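Local coordinates for CCMAN5 (Cellulosimicrobium cellulans, PDB 2XSG), which hydrolyses alpha-mannosidic linkages as a family 92 glycoside hydrolase and enables mannose-6-phosphate modification of yeast-produced human lysosomal enzymes, at residues Q210-Q215 with L238-A243; Y149-G154 with G246-Q251. All coordinates share one frame; numbering follows the deposited sequence.

Contact 1 of 2, residues Q210-Q215 with L238-A243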
loop_
_atom_site.group_PDB
_atom_site.type_symbol
_atom_site.label_atom_id
_atom_site.label_comp_id
_atom_site.label_asym_id
_atom_site.label_seq_id
_atom_site.Cartn_x
_atom_site.Cartn_y
_atom_site.Cartn_z
ATOM N N GLN A 210 -14.343 -32.774 4.795
ATOM C CA GLN A 210 -15.387 -33.804 4.661
ATOM C C GLN A 210 -15.162 -34.587 3.380
ATOM O O GLN A 210 -14.431 -34.108 2.497
ATOM C CB GLN A 210 -16.793 -33.175 4.669
ATOM C CG GLN A 210 -17.212 -32.636 6.030
ATOM C CD GLN A 210 -16.523 -31.325 6.374
ATOM O OE1 GLN A 210 -16.228 -31.045 7.540
ATOM N NE2 GLN A 210 -16.259 -30.514 5.358
ATOM N N PRO A 211 -15.719 -35.821 3.285
ATOM C CA PRO A 211 -15.509 -36.605 2.069
ATOM C C PRO A 211 -16.158 -35.928 0.862
ATOM O O PRO A 211 -17.229 -35.301 0.979
ATOM C CB PRO A 211 -16.205 -37.942 2.370
ATOM C CG PRO A 211 -16.233 -38.038 3.858
ATOM C CD PRO A 211 -16.340 -36.626 4.364
ATOM N N ALA A 212 -15.500 -36.046 -0.284
ATOM C CA ALA A 212 -15.978 -35.401 -1.500
ATOM C C ALA A 212 -15.567 -36.227 -2.704
ATOM O O ALA A 212 -14.595 -36.973 -2.634
ATOM C CB ALA A 212 -15.414 -33.970 -1.607
ATOM N N THR A 213 -16.332 -36.128 -3.791
ATOM C CA THR A 213 -15.887 -36.638 -5.077
ATOM C C THR A 213 -15.537 -35.419 -5.926
ATOM O O THR A 213 -15.860 -34.290 -5.565
ATOM C CB THR A 213 -16.943 -37.517 -5.799
ATOM O OG1 THR A 213 -18.160 -36.778 -5.958
ATOM C CG2 THR A 213 -17.199 -38.841 -5.028
ATOM N N VAL A 214 -14.891 -35.637 -7.056
ATOM C CA VAL A 214 -14.311 -34.508 -7.778
ATOM C C VAL A 214 -14.205 -34.741 -9.290
ATOM O O VAL A 214 -13.965 -35.862 -9.758
ATOM C CB VAL A 214 -12.944 -34.106 -7.126
ATOM C CG1 VAL A 214 -12.018 -35.298 -7.061
ATOM C CG2 VAL A 214 -12.292 -32.885 -7.814
ATOM N N GLN A 215 -14.451 -33.673 -10.039
ATOM C CA GLN A 215 -14.245 -33.636 -11.469
ATOM C C GLN A 215 -13.422 -32.404 -11.798
ATOM O O GLN A 215 -13.457 -31.406 -11.061
ATOM C CB GLN A 215 -15.579 -33.568 -12.189
ATOM C CG GLN A 215 -16.365 -34.866 -12.088
ATOM C CD GLN A 215 -17.582 -34.871 -12.980
ATOM O OE1 GLN A 215 -18.443 -33.990 -12.893
ATOM N NE2 GLN A 215 -17.664 -35.874 -13.852
ATOM N N LEU A 238 -15.817 -29.920 -6.468
ATOM C CA LEU A 238 -15.944 -30.834 -5.338
ATOM C C LEU A 238 -17.416 -30.999 -5.016
ATOM O O LEU A 238 -18.132 -30.012 -4.919
ATOM C CB LEU A 238 -15.217 -30.265 -4.109
ATOM C CG LEU A 238 -13.710 -30.000 -4.260
ATOM C CD1 LEU A 238 -13.229 -28.897 -3.307
ATOM C CD2 LEU A 238 -12.890 -31.294 -4.078
ATOM N N THR A 239 -17.858 -32.241 -4.848
ATOM C CA THR A 239 -19.246 -32.544 -4.498
ATOM C C THR A 239 -19.269 -33.366 -3.207
ATOM O O THR A 239 -18.542 -34.368 -3.075
ATOM C CB THR A 239 -19.983 -33.274 -5.647
ATOM O OG1 THR A 239 -19.889 -32.493 -6.848
ATOM C CG2 THR A 239 -21.464 -33.477 -5.314
ATOM N N PHE A 240 -20.096 -32.912 -2.266
ATOM C CA PHE A 240 -20.204 -33.494 -0.932
ATOM C C PHE A 240 -21.522 -34.252 -0.741
ATOM O O PHE A 240 -22.463 -34.099 -1.521
ATOM C CB PHE A 240 -20.063 -32.393 0.134
ATOM C CG PHE A 240 -18.798 -31.611 0.012
ATOM C CD1 PHE A 240 -18.705 -30.534 -0.879
ATOM C CD2 PHE A 240 -17.669 -31.975 0.745
ATOM C CE1 PHE A 240 -17.508 -29.815 -1.009
ATOM C CE2 PHE A 240 -16.473 -31.258 0.621
ATOM C CZ PHE A 240 -16.396 -30.178 -0.253
ATOM N N ASP A 241 -21.571 -35.074 0.304
ATOM C CA ASP A 241 -22.807 -35.748 0.685
ATOM C C ASP A 241 -23.809 -34.767 1.326
ATOM O O ASP A 241 -23.417 -33.945 2.166
ATOM C CB ASP A 241 -22.506 -36.888 1.660
ATOM C CG ASP A 241 -23.632 -37.901 1.723
ATOM O OD1 ASP A 241 -23.522 -38.952 1.049
ATOM O OD2 ASP A 241 -24.653 -37.636 2.399
ATOM N N PRO A 242 -25.102 -34.869 0.964
ATOM C CA PRO A 242 -26.138 -34.055 1.610
ATOM C C PRO A 242 -26.114 -34.143 3.136
ATOM O O PRO A 242 -26.513 -33.198 3.792
ATOM C CB PRO A 242 -27.441 -34.658 1.070
ATOM C CG PRO A 242 -27.061 -35.155 -0.283
ATOM C CD PRO A 242 -25.678 -35.722 -0.094
ATOM N N ALA A 243 -25.638 -35.253 3.694
ATOM C CA ALA A 243 -25.553 -35.369 5.156
ATOM C C ALA A 243 -24.565 -34.363 5.790
ATOM O O ALA A 243 -24.668 -34.032 6.973
ATOM C CB ALA A 243 -25.203 -36.795 5.558
#

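Contact 2 of 2, residues Y149-G154 with G246-Q251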
loop_
_atom_site.group_PDB
_atom_site.type_symbol
_atom_site.label_atom_id
_atom_site.label_comp_id
_atom_site.label_asym_id
_atom_site.label_seq_id
_atom_site.Cartn_x
_atom_site.Cartn_y
_atom_site.Cartn_z
ATOM N N TYR A 149 -18.708 -23.476 5.487
ATOM C CA TYR A 149 -19.985 -23.245 4.799
ATOM C C TYR A 149 -21.117 -24.049 5.413
ATOM O O TYR A 149 -20.941 -25.227 5.754
ATOM C CB TYR A 149 -19.876 -23.631 3.313
ATOM C CG TYR A 149 -18.898 -22.794 2.547
ATOM C CD1 TYR A 149 -17.632 -23.282 2.247
ATOM C CD2 TYR A 149 -19.235 -21.507 2.123
ATOM C CE1 TYR A 149 -16.720 -22.511 1.541
ATOM C CE2 TYR A 149 -18.325 -20.727 1.425
ATOM C CZ TYR A 149 -17.065 -21.230 1.145
ATOM O OH TYR A 149 -16.154 -20.471 0.455
ATOM N N ALA A 150 -22.278 -23.421 5.554
ATOM C CA ALA A 150 -23.504 -24.140 5.929
ATOM C C ALA A 150 -24.527 -24.069 4.813
ATOM O O ALA A 150 -25.032 -22.994 4.517
ATOM C CB ALA A 150 -24.099 -23.567 7.241
ATOM N N PHE A 151 -24.852 -25.208 4.205
ATOM C CA PHE A 151 -25.812 -25.262 3.087
ATOM C C PHE A 151 -27.210 -25.624 3.586
ATOM O O PHE A 151 -27.328 -26.271 4.618
ATOM C CB PHE A 151 -25.370 -26.322 2.075
ATOM C CG PHE A 151 -24.186 -25.922 1.243
ATOM C CD1 PHE A 151 -22.908 -25.919 1.786
ATOM C CD2 PHE A 151 -24.353 -25.575 -0.097
ATOM C CE1 PHE A 151 -21.798 -25.567 1.005
ATOM C CE2 PHE A 151 -23.256 -25.223 -0.883
ATOM C CZ PHE A 151 -21.978 -25.212 -0.330
ATOM N N PRO A 152 -28.274 -25.232 2.855
ATOM C CA PRO A 152 -29.602 -25.606 3.381
ATOM C C PRO A 152 -29.771 -27.127 3.475
ATOM O O PRO A 152 -29.243 -27.875 2.648
ATOM C CB PRO A 152 -30.576 -25.008 2.353
ATOM C CG PRO A 152 -29.794 -23.871 1.703
ATOM C CD PRO A 152 -28.371 -24.363 1.661
ATOM N N ALA A 153 -30.502 -27.582 4.479
ATOM C CA ALA A 153 -30.795 -29.017 4.599
ATOM C C ALA A 153 -31.355 -29.585 3.285
ATOM O O ALA A 153 -32.174 -28.957 2.620
ATOM C CB ALA A 153 -31.747 -29.280 5.753
ATOM N N GLY A 154 -30.888 -30.763 2.894
ATOM C CA GLY A 154 -31.398 -31.365 1.672
ATOM C C GLY A 154 -30.594 -31.013 0.441
ATOM O O GLY A 154 -30.714 -31.680 -0.588
ATOM N N GLY A 246 -24.723 -29.253 6.734
ATOM C CA GLY A 246 -24.529 -28.402 7.918
ATOM C C GLY A 246 -23.112 -27.848 8.130
ATOM O O GLY A 246 -22.945 -26.811 8.781
ATOM N N GLU A 247 -22.091 -28.528 7.593
ATOM C CA GLU A 247 -20.694 -28.083 7.757
ATOM C C GLU A 247 -19.757 -28.599 6.667
ATOM O O GLU A 247 -19.352 -29.765 6.668
ATOM C CB GLU A 247 -20.161 -28.469 9.138
ATOM C CG GLU A 247 -18.895 -27.744 9.548
ATOM C CD GLU A 247 -18.460 -28.158 10.930
ATOM O OE1 GLU A 247 -17.564 -29.003 11.041
ATOM O OE2 GLU A 247 -19.040 -27.665 11.911
ATOM N N ILE A 248 -19.426 -27.706 5.743
ATOM C CA ILE A 248 -18.449 -27.968 4.690
ATOM C C ILE A 248 -17.217 -27.082 4.917
ATOM O O ILE A 248 -17.299 -25.857 4.880
ATOM C CB ILE A 248 -19.057 -27.694 3.293
ATOM C CG1 ILE A 248 -20.325 -28.540 3.060
ATOM C CG2 ILE A 248 -18.017 -27.947 2.197
ATOM C CD1 ILE A 248 -20.094 -30.077 3.104
ATOM N N GLY A 249 -16.079 -27.712 5.149
ATOM C CA GLY A 249 -14.819 -27.008 5.445
ATOM C C GLY A 249 -13.759 -27.174 4.359
ATOM O O GLY A 249 -13.715 -28.186 3.658
ATOM N N LEU A 250 -12.914 -26.160 4.207
ATOM C CA LEU A 250 -11.870 -26.165 3.207
ATOM C C LEU A 250 -10.702 -25.367 3.748
ATOM O O LEU A 250 -10.898 -24.347 4.411
ATOM C CB LEU A 250 -12.362 -25.533 1.901
ATOM C CG LEU A 250 -11.433 -25.736 0.704
ATOM C CD1 LEU A 250 -11.662 -27.119 0.150
ATOM C CD2 LEU A 250 -11.653 -24.685 -0.376
ATOM N N GLN A 251 -9.487 -25.836 3.459
ATOM C CA GLN A 251 -8.277 -25.165 3.917
ATOM C C GLN A 251 -7.333 -25.025 2.739
ATOM O O GLN A 251 -6.978 -26.012 2.103
ATOM C CB GLN A 251 -7.620 -25.949 5.069
ATOM C CG GLN A 251 -8.520 -26.156 6.307
ATOM C CD GLN A 251 -7.768 -26.717 7.494
ATOM O OE1 GLN A 251 -8.098 -26.434 8.656
ATOM N NE2 GLN A 251 -6.743 -27.505 7.218
#

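Contact 1 of 2, residues Q210-Q215 with L238-A243
Thr213 and Thr239 form a hydrogen-bonded antiparallel pair that joins strands 212-217 and 235-240 within a sheet of the family 92 N-terminal domain; the centre of the contact lies about 39 Å from the centre of the chain. Thr213 N donates to Thr239 O at 2.9 Å, and Thr239 N returns a bond to Thr213 O at 3.0 Å. The two threonine side chains cross obliquely on the same face of the sheet, which is the more exposed one, with OG1 of Thr213 4.0 Å from CB of Thr239. Val214 and Leu238 form a non-hydrogen-bonded pair whose side chains lie alongside each other, pointing the same way, on the face they share with Ala212 and Phe240. There Val214 CG2 meets Leu238 CD2 at 4.1 Å. The ring of Phe240 adds to this apolar contact: with CG of Phe240 opposite its own carbonyl carbon (chi1 -56°), the ring reaches under Ala212, whose CB sits over one face in a CH-pi contact, 4.0 Å from the ring centroid. The carbonyl oxygen of Gln210 approaches the ring edge, 4.0 Å from CE2 of Phe240. A leucine in place of Phe240 would probably deprive the Ala212 methyl of the flat surface it rests on and open a gap beside Gln210. Further along, Asp241 OD2 accepts from Ala243 N in an Asx turn. Strand 158-162 flanks strand 235-240, with Leu159 against Phe240, while Val185 of strand 185-195 touches Ala212 and Leu238, and Thr208 of strand 198-208 touches Leu238 and Phe240.

Contact 2 of 2, residues Y149-G154 with G246-Q251
Tyr149 and Ile248 face each other as an antiparallel hydrogen-bonded pair, with CA of Tyr149 5.0 Å from CA of Ile248, at the place where strand 144-150 ends and strand 248-255 begins. Tyr149 N donates to Ile248 O at 2.8 Å, and Ile248 N gives a nearly straight bond (172°) to Tyr149 O at 2.9 Å. A CA-H...O contact from Glu247 to the same Tyr149 oxygen supplements the second bond, so that this carbonyl is approached from two successive residues.

Both buried side chains of the pair leave the same face of the sheet, and CB of Tyr149 lies 4.1 Å from CB of Ile248. A chi1 of -64° sets CG of Tyr149 beside its backbone N, which brings the ring obliquely past Ile248 O, 3.7 Å from CD1 of Tyr149. The hydroxyl is hydrogen-bonded to ND1 of His147, two residues back along the same strand, which ties down the far end of the ring. Past the end of the strand, Phe151 turns its ring back to the isoleucine. The two side chains cross at about a right angle, and CG1 of Ile248 touches the ring obliquely, 3.9 Å from CD1 of Phe151. Ile248 thus meets the beta carbon of Tyr149 with its own CB and the Phe151 ring with CG1. On the more open border, the methyl of Ala150, its CB, rests 3.8 Å from the carbonyl oxygen of Gly246.

The pair is part of a large antiparallel sheet in which strand 248-255 lies between strands 144-150 and 198-208. Strand 133-140 borders strand 144-150 along its other edge, and strand 80-84, through Val81 and Pro83, packs against the Tyr149 side chain.

How the contacts relate
Both contacts are partly buried antiparallel pairings in the N-terminal domain, but they belong to different sheets: contact 1 to the five-stranded one, contact 2 to the larger, branched one. Strands 235-240 and 248-255 follow each other in the chain, and their segments meet where Phe240 CG lies 3.7 Å from Ile248 CD1, so the apolar faces of the two pairings adjoin. Contact 1 combines an exposed threonine face with a largely buried aliphatic and aromatic one, whereas the central pair of contact 2 is wholly buried and more aromatic. Contact 1 is also nested within the long chain excursion that contact 2 closes, their centres being about 11 Å apart.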